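Local coordinates for protein LbaCas13a H328A (C2c2) (Lachnospiraceae bacterium NK4A179, PDB 5WLH) that binds pre-crRNA and, as a CRISPR-Cas13a nuclease, probably uses the guide to recognise and cut target RNA, at residues K172-E175 with D176-D179; S571-T574 with D575-F578; K1202-T1205 with G1206-I1209. One frame throughout, in Å; residues are numbered along the deposited sequence.

Interaction 1. Residues K172-E175 with D176-D179; sequences KVSE and DIID
The carboxylates of E175 and D179, one helical turn apart, have planes turned 48° from each other and come closest at one oxygen each, E175 OE2 lying 3.6 Å from D179 OD2. E175 O lies over one face of the D179 carboxylate, 3.5 Å from D179 CG. Two like charges so near would probably repel each other, but K200 forms salt bridges with E175 OE2 and D179 OD1 and is likely to offset this. The pair opens a helix whose first turn illustrates N-capping. S174 is the N-cap: its OG, between the backbone N and the carbonyl carbon (chi1 59°), turns back over the turn and accepts from I177 N at 3.1 Å, with an N-H...O angle of 160°. S174 O takes I178 N at 3.2 Å and E175 O takes D179 N at 2.7 Å, which begins the regular helical pattern. With an alanine here, I177 N would probably lose its side-chain acceptor and the first turn its cap. The I177 branch ending in CD1 runs back past the serine, and CD1 lies 3.4 Å from S174 N, a buried amide with no polar partner in the model. Just before the cap, V173 CG2 meets I178 CD1 at 4.2 Å, the two side chains crossing at about a right angle; this apolar pair bridging the cap is a hydrophobic staple. V173 CB also approaches I177 CG2. On the outer side D176 forms a salt bridge with R180, one turn further on. The first turn of helix 175-185 is thus wedged between two others: E175 rests on M204 and I178 on L203 and M204 of helix 193-206, while I177 packs on F87 and L88 of helix 83-96.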
loop_
_atom_site.group_PDB
_atom_site.type_symbol
_atom_site.label_atom_id
_atom_site.label_comp_id
_atom_site.label_asym_id
_atom_site.label_seq_id
_atom_site.Cartn_x
_atom_site.Cartn_y
_atom_site.Cartn_z
ATOM N N LYS A 172 -5.959 -50.698 10.794
ATOM C CA LYS A 172 -6.712 -50.442 12.015
ATOM C C LYS A 172 -6.557 -48.966 12.355
ATOM O O LYS A 172 -5.468 -48.519 12.735
ATOM C CB LYS A 172 -6.218 -51.333 13.153
ATOM C CG LYS A 172 -7.306 -51.773 14.124
ATOM C CD LYS A 172 -8.403 -52.547 13.412
ATOM C CE LYS A 172 -9.158 -53.452 14.372
ATOM N NZ LYS A 172 -10.085 -54.374 13.653
ATOM N N VAL A 173 -7.634 -48.203 12.206
ATOM C CA VAL A 173 -7.604 -46.780 12.505
ATOM C C VAL A 173 -8.240 -46.554 13.867
ATOM O O VAL A 173 -9.134 -47.293 14.297
ATOM C CB VAL A 173 -8.305 -45.945 11.409
ATOM C CG1 VAL A 173 -7.904 -46.435 10.023
ATOM C CG2 VAL A 173 -9.807 -45.966 11.587
ATOM N N SER A 174 -7.754 -45.537 14.564
ATOM C CA SER A 174 -8.282 -45.142 15.859
ATOM C C SER A 174 -9.233 -43.966 15.695
ATOM O O SER A 174 -9.368 -43.390 14.614
ATOM C CB SER A 174 -7.141 -44.770 16.809
ATOM O OG SER A 174 -6.369 -43.707 16.275
ATOM N N GLU A 175 -9.895 -43.605 16.794
ATOM C CA GLU A 175 -10.667 -42.369 16.801
ATOM C C GLU A 175 -9.758 -41.161 16.609
ATOM O O GLU A 175 -10.122 -40.205 15.913
ATOM C CB GLU A 175 -11.459 -42.240 18.103
ATOM C CG GLU A 175 -12.489 -41.128 18.076
ATOM C CD GLU A 175 -12.942 -40.692 19.453
ATOM O OE1 GLU A 175 -13.782 -41.389 20.056
ATOM O OE2 GLU A 175 -12.466 -39.641 19.933
ATOM N N ASP A 176 -8.566 -41.188 17.214
ATOM C CA ASP A 176 -7.654 -40.053 17.097
ATOM C C ASP A 176 -7.168 -39.879 15.664
ATOM O O ASP A 176 -6.975 -38.749 15.200
ATOM C CB ASP A 176 -6.470 -40.222 18.049
ATOM C CG ASP A 176 -5.586 -38.984 18.110
ATOM O OD1 ASP A 176 -6.087 -37.902 18.492
ATOM O OD2 ASP A 176 -4.391 -39.093 17.767
ATOM N N ILE A 177 -6.953 -40.984 14.951
ATOM C CA ILE A 177 -6.654 -40.895 13.526
ATOM C C ILE A 177 -7.810 -40.231 12.787
ATOM O O ILE A 177 -7.604 -39.366 11.926
ATOM C CB ILE A 177 -6.349 -42.290 12.959
ATOM C CG1 ILE A 177 -4.999 -42.795 13.479
ATOM C CG2 ILE A 177 -6.381 -42.266 11.440
ATOM C CD1 ILE A 177 -4.838 -44.292 13.386
ATOM N N ILE A 178 -9.042 -40.616 13.122
ATOM C CA ILE A 178 -10.213 -40.011 12.493
ATOM C C ILE A 178 -10.283 -38.524 12.826
ATOM O O ILE A 178 -10.501 -37.679 11.947
ATOM C CB ILE A 178 -11.488 -40.758 12.924
ATOM C CG1 ILE A 178 -11.546 -42.126 12.237
ATOM C CG2 ILE A 178 -12.728 -39.924 12.619
ATOM C CD1 ILE A 178 -12.534 -43.101 12.846
ATOM N N ASP A 179 -10.078 -38.182 14.101
ATOM C CA ASP A 179 -10.100 -36.780 14.502
ATOM C C ASP A 179 -9.028 -35.979 13.777
ATOM O O ASP A 179 -9.272 -34.844 13.355
ATOM C CB ASP A 179 -9.921 -36.663 16.013
ATOM C CG ASP A 179 -11.199 -36.941 16.769
ATOM O OD1 ASP A 179 -12.234 -37.157 16.110
ATOM O OD2 ASP A 179 -11.173 -36.930 18.019
#

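Interaction 2. Residues S571-T574 with D575-F578; sequences SLWT and DFPF
W573 drives the edge of its six-membered ring into the face of F576, a T-shaped stack built across the type I beta turn W573-F576. The ring centroids are 5.2 Å apart and the planes stand at 81°, with W573 CE3 3.6 Å from F576 CG. The two side chains run side by side in the same direction: F576 has CG anti to its backbone N (chi1 -170°), which carries the ring alongside the indole. The turn is closed by F576 N donating to W573 O at 3.1 Å, so the aromatic pair and the backbone bond join the same two residues. F578 adds a third ring, its CE2 lying 3.9 Å from W573 CB, while F576 CD2 sits above the centre of its face. H630 from helix 621-632 stacks on W573, meets F576 edge-to-face and donates a hydrogen bond through NE2 to D575 OD1; W573 NE1 is satisfied by F567 O. The turn therefore ties the loop before helix 578-581 to helix 621-632, in a region that probably belongs to the first HEPN domain. After the turn the chain bends again: P577 CD packs against the face of F576 away from the indole, and P577 centres an inverse gamma turn in which F578 N donates to F576 O at 2.8 Å.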
loop_
_atom_site.group_PDB
_atom_site.type_symbol
_atom_site.label_atom_id
_atom_site.label_comp_id
_atom_site.label_asym_id
_atom_site.label_seq_id
_atom_site.Cartn_x
_atom_site.Cartn_y
_atom_site.Cartn_z
ATOM N N SER A 571 29.310 25.189 -8.965
ATOM C CA SER A 571 30.265 25.273 -10.063
ATOM C C SER A 571 29.601 25.119 -11.423
ATOM O O SER A 571 30.173 25.546 -12.429
ATOM C CB SER A 571 31.361 24.219 -9.900
ATOM O OG SER A 571 30.905 22.936 -10.294
ATOM N N LEU A 572 28.412 24.529 -11.480
ATOM C CA LEU A 572 27.692 24.387 -12.736
ATOM C C LEU A 572 26.873 25.619 -13.091
ATOM O O LEU A 572 26.248 25.643 -14.158
ATOM C CB LEU A 572 26.770 23.163 -12.681
ATOM C CG LEU A 572 27.419 21.830 -12.303
ATOM C CD1 LEU A 572 26.342 20.811 -12.038
ATOM C CD2 LEU A 572 28.344 21.361 -13.423
ATOM N N TRP A 573 26.862 26.637 -12.230
ATOM C CA TRP A 573 25.986 27.791 -12.399
ATOM C C TRP A 573 26.763 29.100 -12.493
ATOM O O TRP A 573 26.173 30.175 -12.347
ATOM C CB TRP A 573 24.973 27.854 -11.252
ATOM C CG TRP A 573 24.058 26.677 -11.237
ATOM C CD1 TRP A 573 24.308 25.453 -10.688
ATOM C CD2 TRP A 573 22.748 26.607 -11.807
ATOM N NE1 TRP A 573 23.233 24.618 -10.888
ATOM C CE2 TRP A 573 22.259 25.303 -11.568
ATOM C CE3 TRP A 573 21.937 27.517 -12.490
ATOM C CZ2 TRP A 573 20.999 24.887 -11.987
ATOM C CZ3 TRP A 573 20.680 27.102 -12.911
ATOM C CH2 TRP A 573 20.224 25.797 -12.654
ATOM N N THR A 574 28.074 29.031 -12.736
ATOM C CA THR A 574 28.884 30.245 -12.800
ATOM C C THR A 574 28.448 31.164 -13.934
ATOM O O THR A 574 28.652 32.380 -13.857
ATOM C CB THR A 574 30.361 29.882 -12.962
ATOM O OG1 THR A 574 30.545 29.231 -14.224
ATOM C CG2 THR A 574 30.802 28.943 -11.847
ATOM N N ASP A 575 27.847 30.608 -14.987
ATOM C CA ASP A 575 27.404 31.367 -16.151
ATOM C C ASP A 575 25.938 31.787 -16.075
ATOM O O ASP A 575 25.412 32.330 -17.054
ATOM C CB ASP A 575 27.624 30.544 -17.424
ATOM C CG ASP A 575 26.570 29.464 -17.605
ATOM O OD1 ASP A 575 26.193 28.821 -16.598
ATOM O OD2 ASP A 575 26.115 29.258 -18.752
ATOM N N PHE A 576 25.265 31.539 -14.943
ATOM C CA PHE A 576 23.829 31.796 -14.856
ATOM C C PHE A 576 23.583 33.193 -14.307
ATOM O O PHE A 576 24.094 33.527 -13.233
ATOM C CB PHE A 576 23.143 30.764 -13.957
ATOM C CG PHE A 576 21.639 30.818 -14.008
ATOM C CD1 PHE A 576 20.947 30.286 -15.088
ATOM C CD2 PHE A 576 20.920 31.397 -12.983
ATOM C CE1 PHE A 576 19.565 30.326 -15.138
ATOM C CE2 PHE A 576 19.532 31.447 -13.026
ATOM C CZ PHE A 576 18.859 30.912 -14.108
ATOM N N PRO A 577 22.799 34.021 -14.991
ATOM C CA PRO A 577 22.600 35.414 -14.547
ATOM C C PRO A 577 21.591 35.519 -13.410
ATOM O O PRO A 577 20.451 35.962 -13.575
ATOM C CB PRO A 577 22.128 36.098 -15.833
ATOM C CG PRO A 577 21.352 35.027 -16.540
ATOM C CD PRO A 577 22.054 33.721 -16.225
ATOM N N PHE A 578 22.019 35.100 -12.216
ATOM C CA PHE A 578 21.141 35.147 -11.050
ATOM C C PHE A 578 20.657 36.563 -10.780
ATOM O O PHE A 578 19.511 36.770 -10.363
ATOM C CB PHE A 578 21.862 34.605 -9.817
ATOM C CG PHE A 578 21.944 33.112 -9.772
ATOM C CD1 PHE A 578 20.812 32.346 -9.530
ATOM C CD2 PHE A 578 23.158 32.470 -9.980
ATOM C CE1 PHE A 578 20.890 30.963 -9.492
ATOM C CE2 PHE A 578 23.244 31.084 -9.942
ATOM C CZ PHE A 578 22.111 30.334 -9.697
HETATM O O HOH W 1 26.010 32.972 -11.776
#

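Interaction 3. Residues K1202-T1205 with G1206-I1209; sequences KEST and GAKI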
loop_
_atom_site.group_PDB
_atom_site.type_symbol
_atom_site.label_atom_id
_atom_site.label_comp_id
_atom_site.label_asym_id
_atom_site.label_seq_id
_atom_site.Cartn_x
_atom_site.Cartn_y
_atom_site.Cartn_z
ATOM N N LYS A 1202 -4.314 30.433 0.262
ATOM C CA LYS A 1202 -2.994 29.826 0.278
ATOM C C LYS A 1202 -2.433 29.679 1.683
ATOM O O LYS A 1202 -1.333 29.149 1.851
ATOM C CB LYS A 1202 -2.039 30.642 -0.596
ATOM C CG LYS A 1202 -2.542 30.822 -2.020
ATOM C CD LYS A 1202 -1.623 31.729 -2.836
ATOM C CE LYS A 1202 -2.052 31.750 -4.303
ATOM N NZ LYS A 1202 -1.871 33.091 -4.929
ATOM N N GLU A 1203 -3.163 30.119 2.697
ATOM C CA GLU A 1203 -2.687 29.959 4.057
ATOM C C GLU A 1203 -2.655 28.473 4.436
ATOM O O GLU A 1203 -3.220 27.615 3.749
ATOM C CB GLU A 1203 -3.559 30.764 5.026
ATOM C CG GLU A 1203 -5.008 30.302 5.131
ATOM C CD GLU A 1203 -5.936 30.876 4.065
ATOM O OE1 GLU A 1203 -5.477 31.355 2.994
ATOM O OE2 GLU A 1203 -7.157 30.834 4.290
ATOM N N SER A 1204 -1.945 28.178 5.523
ATOM C CA SER A 1204 -1.682 26.801 5.933
ATOM C C SER A 1204 -2.958 26.089 6.366
ATOM O O SER A 1204 -3.979 26.708 6.679
ATOM C CB SER A 1204 -0.688 26.767 7.089
ATOM O OG SER A 1204 -1.264 27.314 8.271
ATOM N N THR A 1205 -2.892 24.757 6.397
ATOM C CA THR A 1205 -4.021 24.013 6.950
ATOM C C THR A 1205 -4.337 24.490 8.364
ATOM O O THR A 1205 -5.504 24.728 8.698
ATOM C CB THR A 1205 -3.726 22.513 6.922
ATOM O OG1 THR A 1205 -3.414 22.128 5.578
ATOM C CG2 THR A 1205 -4.931 21.727 7.380
ATOM N N GLY A 1206 -3.306 24.690 9.188
ATOM C CA GLY A 1206 -3.542 25.158 10.546
ATOM C C GLY A 1206 -4.237 26.508 10.586
ATOM O O GLY A 1206 -5.135 26.732 11.404
ATOM N N ALA A 1207 -3.830 27.427 9.707
ATOM C CA ALA A 1207 -4.494 28.720 9.652
ATOM C C ALA A 1207 -5.931 28.552 9.210
ATOM O O ALA A 1207 -6.839 29.204 9.743
ATOM C CB ALA A 1207 -3.759 29.664 8.699
ATOM N N LYS A 1208 -6.156 27.676 8.231
ATOM C CA LYS A 1208 -7.500 27.479 7.720
ATOM C C LYS A 1208 -8.413 26.899 8.783
ATOM O O LYS A 1208 -9.593 27.244 8.844
ATOM C CB LYS A 1208 -7.463 26.579 6.495
ATOM C CG LYS A 1208 -6.983 27.381 5.303
ATOM C CD LYS A 1208 -6.969 26.608 4.078
ATOM C CE LYS A 1208 -6.925 27.545 2.897
ATOM N NZ LYS A 1208 -6.999 26.702 1.691
ATOM N N ILE A 1209 -7.904 25.974 9.597
ATOM C CA ILE A 1209 -8.738 25.445 10.664
ATOM C C ILE A 1209 -9.130 26.559 11.623
ATOM O O ILE A 1209 -10.291 26.659 12.032
ATOM C CB ILE A 1209 -8.012 24.307 11.385
ATOM C CG1 ILE A 1209 -7.895 23.133 10.414
ATOM C CG2 ILE A 1209 -8.762 23.938 12.674
ATOM C CD1 ILE A 1209 -7.141 21.943 10.992
HETATM O O HOH W 2 -4.269 25.642 2.135
#
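S1204 OG accepts from A1207 N at 2.9 Å, its chi1 of 68° folding the hydroxyl back over the opening turn of helix 1205-1216. Two main-chain bonds continue the pattern: S1204 O receives K1208 N at 2.8 Å and T1205 O receives I1209 N, also at 2.8 Å. The amides of A1207, K1208 and I1209 are thereby satisfied. E1203 and K1208 touch through carbon, E1203 CG lying 3.5 Å from K1208 CG as the chains cross at about a right angle. Their charges do not pair: E1203 OE2 and K1208 NZ remain 4.9 Å apart. E1203 OE2 is hydrogen-bonded to S1199 OG, and the extended lysine carries NZ among the carbonyls of A1178, G1201 and L1184. A water bridges the lysine to the E1203 main chain, donating to E1203 O at 2.8 Å and accepting from K1208 NZ at 3.0 Å. With four acceptors and three protons, NZ cannot bond fully to all. The buried lysine ends among neutral oxygens, joining loop to helix. The T1205 side chain touches N604, part of an RNDSFH sequence fitting the HEPN RxxxxH motif. The whole is a serine N-cap, starting a helix that probably belongs to the second HEPN domain.

How the interactions relate
Interactions 1 and 3 are two examples of one solution, a serine N-cap at a helix start, yet their centres are 70 Å apart, on opposite sides of the chain's centre. Around the cap the chemistry diverges: 172-179 is partly buried between helices, with an apolar staple and acids sharing a lysine, whereas 1202-1209 is a surface contact in which a glutamate and a lysine touch through carbon and a water. Interaction 2 is a turn, and its contact is aromatic instead of a cap; its rings pack across that turn, and it is also partly buried. Interactions 2 and 3 lie closer, centres 37 Å apart, without touching. No two of the three hold the same elements.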